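Local structure of putative acetyltransferase (Staphylococcus aureus subsp. aureus Mu50, 3H4Q) at residues Q31-V36 with E59-D64; N126-V131 with E138-D143. The protein probably transfers acetyl groups from acetyl-CoA to an as yet unidentified acceptor, as a putative member of the GNAT acetyltransferase family. All coordinates share one frame; numbering follows the deposited sequence.

Contact 1: residues Q31-V36 with E59-D64; sequences QILNLV and EHFEED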
# COMPACT_ATOMS: atom_id res chain seq x y z
N GLN A 31 1.61 -15.42 6.68
CA GLN A 31 0.28 -14.87 6.53
C GLN A 31 0.26 -13.82 5.42
O GLN A 31 -0.65 -13.80 4.60
CB GLN A 31 -0.26 -14.31 7.85
CG GLN A 31 -0.57 -15.42 8.86
CD GLN A 31 -1.48 -14.97 10.00
OE1 GLN A 31 -2.65 -14.64 9.79
NE2 GLN A 31 -0.95 -14.99 11.21
N ILE A 32 1.29 -12.99 5.36
CA ILE A 32 1.38 -11.99 4.31
C ILE A 32 1.33 -12.68 2.93
O ILE A 32 0.54 -12.30 2.06
CB ILE A 32 2.67 -11.17 4.43
CG1 ILE A 32 2.59 -10.26 5.68
CG2 ILE A 32 2.86 -10.33 3.19
CD1 ILE A 32 3.91 -9.57 6.06
N LEU A 33 2.16 -13.71 2.76
CA LEU A 33 2.18 -14.45 1.50
C LEU A 33 0.83 -15.08 1.17
O LEU A 33 0.38 -15.01 0.03
CB LEU A 33 3.28 -15.50 1.50
CG LEU A 33 4.70 -14.94 1.46
CD1 LEU A 33 5.73 -16.06 1.57
CD2 LEU A 33 4.90 -14.16 0.17
N ASN A 34 0.17 -15.67 2.16
CA ASN A 34 -1.13 -16.29 1.92
C ASN A 34 -2.19 -15.25 1.53
O ASN A 34 -3.11 -15.57 0.81
CB ASN A 34 -1.56 -17.08 3.14
CG ASN A 34 -2.85 -17.82 2.93
OD1 ASN A 34 -2.90 -18.84 2.25
ND2 ASN A 34 -3.91 -17.33 3.54
N LEU A 35 -2.06 -14.01 1.98
CA LEU A 35 -3.00 -12.96 1.55
C LEU A 35 -2.77 -12.62 0.06
O LEU A 35 -3.73 -12.41 -0.69
CB LEU A 35 -2.89 -11.69 2.40
CG LEU A 35 -3.41 -11.81 3.83
CD1 LEU A 35 -3.22 -10.49 4.58
CD2 LEU A 35 -4.87 -12.24 3.91
N VAL A 36 -1.50 -12.58 -0.34
CA VAL A 36 -1.16 -12.34 -1.73
C VAL A 36 -1.74 -13.44 -2.61
O VAL A 36 -2.46 -13.15 -3.56
CB VAL A 36 0.37 -12.27 -1.95
CG1 VAL A 36 0.68 -12.28 -3.44
CG2 VAL A 36 0.95 -11.04 -1.28
N GLU A 59 11.43 -12.29 -1.46
CA GLU A 59 12.65 -11.50 -1.27
C GLU A 59 12.34 -10.01 -1.05
O GLU A 59 12.92 -9.39 -0.16
CB GLU A 59 13.59 -11.67 -2.47
N HIS A 60 11.42 -9.44 -1.84
CA HIS A 60 11.07 -8.03 -1.70
C HIS A 60 10.28 -7.75 -0.41
O HIS A 60 10.40 -6.66 0.15
CB HIS A 60 10.29 -7.52 -2.92
CG HIS A 60 10.26 -6.03 -3.05
ND1 HIS A 60 9.29 -5.24 -2.46
CD2 HIS A 60 11.09 -5.17 -3.70
CE1 HIS A 60 9.52 -3.97 -2.74
NE2 HIS A 60 10.61 -3.90 -3.49
N PHE A 61 9.47 -8.72 0.05
CA PHE A 61 8.70 -8.55 1.31
C PHE A 61 9.65 -8.57 2.49
O PHE A 61 9.50 -7.78 3.41
CB PHE A 61 7.61 -9.61 1.57
CG PHE A 61 6.35 -9.42 0.78
CD1 PHE A 61 5.63 -8.27 0.89
CD2 PHE A 61 5.86 -10.45 -0.02
CE1 PHE A 61 4.47 -8.10 0.16
CE2 PHE A 61 4.70 -10.28 -0.75
CZ PHE A 61 4.00 -9.11 -0.65
N GLU A 62 10.60 -9.50 2.47
CA GLU A 62 11.60 -9.57 3.52
C GLU A 62 12.33 -8.24 3.65
O GLU A 62 12.59 -7.78 4.76
CB GLU A 62 12.59 -10.70 3.25
CG GLU A 62 11.99 -12.09 3.48
CD GLU A 62 12.91 -13.24 3.07
OE1 GLU A 62 13.88 -13.01 2.32
OE2 GLU A 62 12.66 -14.38 3.51
N GLU A 63 12.66 -7.63 2.52
CA GLU A 63 13.33 -6.34 2.51
C GLU A 63 12.45 -5.25 3.07
O GLU A 63 12.92 -4.44 3.86
CB GLU A 63 13.79 -5.97 1.10
CG GLU A 63 14.98 -6.77 0.63
CD GLU A 63 15.33 -6.49 -0.82
OE1 GLU A 63 14.70 -5.60 -1.43
OE2 GLU A 63 16.24 -7.17 -1.34
N ASP A 64 11.18 -5.24 2.70
CA ASP A 64 10.25 -4.24 3.21
C ASP A 64 10.15 -4.33 4.74
O ASP A 64 10.11 -3.31 5.43
CB ASP A 64 8.86 -4.39 2.60
CG ASP A 64 8.81 -4.03 1.11
OD1 ASP A 64 9.67 -3.27 0.62
OD2 ASP A 64 7.87 -4.52 0.43
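Phe61 of helix 57-66 reaches across to Ile32, Leu33 and Val36 of helix 29-42 in a buried, wholly apolar helix-helix contact. The axes of the two short segments come no closer than 11.6 Å and run at 131° to one another, somewhat nearer perpendicular than antiparallel. Even the nearest pair of CA atoms, those of Ile32 and Phe61, is separated by 8.6 Å, and one phenyl ring bridges this wide spacing.

Ile32 meets the ring face-on. Its CG2 methyl sits over the middle of the Phe61 ring, 4.0 Å from the centroid and only 7° off the ring normal, a well-centred CH-pi contact. The chi1 of -70° sets that methyl opposite the backbone N and turns it to the aromatic face, while CG1 takes the place beside the nitrogen. Leu33 starts off at a slant, but its branch end swings in: CD2 comes within 3.8 Å of Phe61 CD2 and also touches CE2. One turn along from Ile32, Val36 points back at Phe61 from the opposite direction, its CG2 lying obliquely to the ring 3.7 Å from Phe61 CZ. Ile32 CG2 thus covers one face, while Leu33 CD2 and Val36 CG2 touch the CD2, CE2 and CZ atoms obliquely, a grip made by van der Waals contact alone.

The surroundings continue the apolar character. Phe82 of strand 78-86 meets the Phe61 ring with its plane nearly perpendicular, and Leu70 touches both Phe61 and Ile32. Along the same helical face, Leu33 and Val36 rest on Leu58 and Leu57. Both helices therefore share a hydrophobic layer with the strands that follow them, an arrangement characteristic of the N-terminal half of the GNAT fold, where two successive helices follow the first strand and pack beside the antiparallel strands.

Contact 2: residues N126-V131 with E138-D143; sequences NYVIDV and EVILTD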
# COMPACT_ATOMS: atom_id res chain seq x y z
N ASN A 126 -5.92 4.35 5.30
CA ASN A 126 -6.24 5.50 6.07
C ASN A 126 -5.25 5.76 7.18
O ASN A 126 -4.97 6.91 7.51
CB ASN A 126 -7.63 5.29 6.64
CG ASN A 126 -8.18 6.51 7.23
OD1 ASN A 126 -8.84 7.28 6.55
ND2 ASN A 126 -7.86 6.74 8.49
N TYR A 127 -4.73 4.70 7.79
CA TYR A 127 -3.76 4.86 8.87
C TYR A 127 -2.48 5.47 8.29
O TYR A 127 -1.93 6.40 8.87
CB TYR A 127 -3.50 3.52 9.54
CG TYR A 127 -2.35 3.52 10.51
CD1 TYR A 127 -1.05 3.41 10.06
CD2 TYR A 127 -2.57 3.59 11.87
CE1 TYR A 127 0.02 3.40 10.94
CE2 TYR A 127 -1.49 3.59 12.77
CZ TYR A 127 -0.21 3.50 12.29
OH TYR A 127 0.86 3.51 13.14
N VAL A 128 -2.02 4.95 7.15
CA VAL A 128 -0.82 5.45 6.49
C VAL A 128 -0.94 6.91 6.04
O VAL A 128 0.03 7.67 6.16
CB VAL A 128 -0.44 4.59 5.30
CG1 VAL A 128 0.60 5.29 4.46
CG2 VAL A 128 0.07 3.23 5.76
N ILE A 129 -2.10 7.29 5.52
CA ILE A 129 -2.32 8.68 5.07
C ILE A 129 -2.19 9.59 6.29
O ILE A 129 -1.55 10.63 6.20
CB ILE A 129 -3.70 8.87 4.36
CG1 ILE A 129 -3.69 8.23 2.97
CG2 ILE A 129 -4.02 10.35 4.19
CD1 ILE A 129 -5.11 8.07 2.34
N ASP A 130 -2.77 9.20 7.42
CA ASP A 130 -2.65 9.99 8.64
C ASP A 130 -1.22 10.12 9.15
O ASP A 130 -0.84 11.17 9.68
CB ASP A 130 -3.46 9.38 9.78
CG ASP A 130 -4.92 9.68 9.68
OD1 ASP A 130 -5.41 10.07 8.59
OD2 ASP A 130 -5.58 9.52 10.73
N VAL A 131 -0.42 9.07 9.02
CA VAL A 131 0.96 9.13 9.50
C VAL A 131 1.76 10.09 8.61
O VAL A 131 2.44 10.99 9.12
CB VAL A 131 1.62 7.76 9.55
CG1 VAL A 131 3.09 7.89 9.82
CG2 VAL A 131 0.94 6.91 10.61
N GLU A 138 3.24 16.48 1.93
CA GLU A 138 2.24 17.19 1.12
C GLU A 138 1.65 16.31 0.02
O GLU A 138 0.48 16.50 -0.37
CB GLU A 138 2.85 18.44 0.50
N VAL A 139 2.43 15.36 -0.46
CA VAL A 139 2.01 14.52 -1.55
C VAL A 139 2.27 13.05 -1.26
O VAL A 139 3.35 12.68 -0.79
CB VAL A 139 2.68 14.94 -2.89
CG1 VAL A 139 4.17 15.03 -2.73
CG2 VAL A 139 2.33 13.97 -4.00
N ILE A 140 1.27 12.21 -1.52
CA ILE A 140 1.41 10.77 -1.38
C ILE A 140 1.06 10.21 -2.76
O ILE A 140 0.06 10.61 -3.36
CB ILE A 140 0.56 10.22 -0.18
CG1 ILE A 140 0.71 8.72 -0.04
CG2 ILE A 140 -0.90 10.49 -0.33
CD1 ILE A 140 -0.00 8.22 1.23
N LEU A 141 1.92 9.37 -3.32
CA LEU A 141 1.64 8.78 -4.63
C LEU A 141 1.51 7.25 -4.67
O LEU A 141 1.78 6.55 -3.67
CB LEU A 141 2.51 9.39 -5.74
CG LEU A 141 3.91 10.00 -5.58
CD1 LEU A 141 4.99 9.11 -6.13
CD2 LEU A 141 3.94 11.26 -6.39
N THR A 142 0.98 6.74 -5.77
CA THR A 142 0.76 5.32 -5.90
C THR A 142 0.42 5.02 -7.34
O THR A 142 0.54 5.90 -8.19
CB THR A 142 -0.36 4.83 -4.96
OG1 THR A 142 -0.44 3.40 -4.99
CG2 THR A 142 -1.71 5.45 -5.33
N ASP A 143 0.02 3.79 -7.63
CA ASP A 143 -0.32 3.43 -8.99
C ASP A 143 -1.28 2.25 -9.00
O ASP A 143 -1.44 1.55 -7.98
CB ASP A 143 0.95 3.15 -9.81
CG ASP A 143 1.76 1.99 -9.27
OD1 ASP A 143 1.35 0.84 -9.49
OD2 ASP A 143 2.84 2.23 -8.67
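Ile140, on strand 139-143, points its long branch at helix 120-134 and ends between Val128 and Ile129. Its CG1 lies opposite the backbone N (chi1 -180°) and chi2 of 174° keeps the chain extended, which carries the terminal CD1 out toward the helix. There it comes 4.1 Å from Ile129 CG1. At the branch point, CG2 of Ile140 lies between the backbone N and the carbonyl carbon.

Ile129 is turned differently. A chi1 of -73° sets its CG1 beside the backbone N, and the two isoleucine side chains meet at about a right angle, the methyl end of one against the middle of the other. Val128, whose CB heads for the strand, offers CG1 to the same Ile140 CD1 at a looser 4.4 Å.

The helix and strand are the last two elements of the right-handed beta-alpha-beta unit 106-112, 120-134, 139-143, whose parallel strands are neighbours in the GNAT sheet. Ile140 also touches Ile108 on the first strand of that unit, while Val128 reaches Ile83 and Val85 of strand 78-86 and Ile129 lies against Phe158. Two residues beyond Ile140 on the strand, Thr142 OG1 hydrogen-bonds to Ile108 O, tying a side chain to the neighbouring strand.

In the fold
Both contacts are buried and apolar, and they lie on opposite sides of the chain's centre, with centres 20 Å apart and nearest atoms about 11 Å apart. They use different elements: contact 1 joins two helices, contact 2 a helix to a strand of the central sheet. An aromatic ring collects three aliphatic partners in the first, whereas the second is purely aliphatic and smaller, 95 Å² buried against 147 Å². Contact 2 is nearer the centre of the chain, 9 Å against 12 Å. Strand 78-86 is common ground, since side chains of both contacts rest on it.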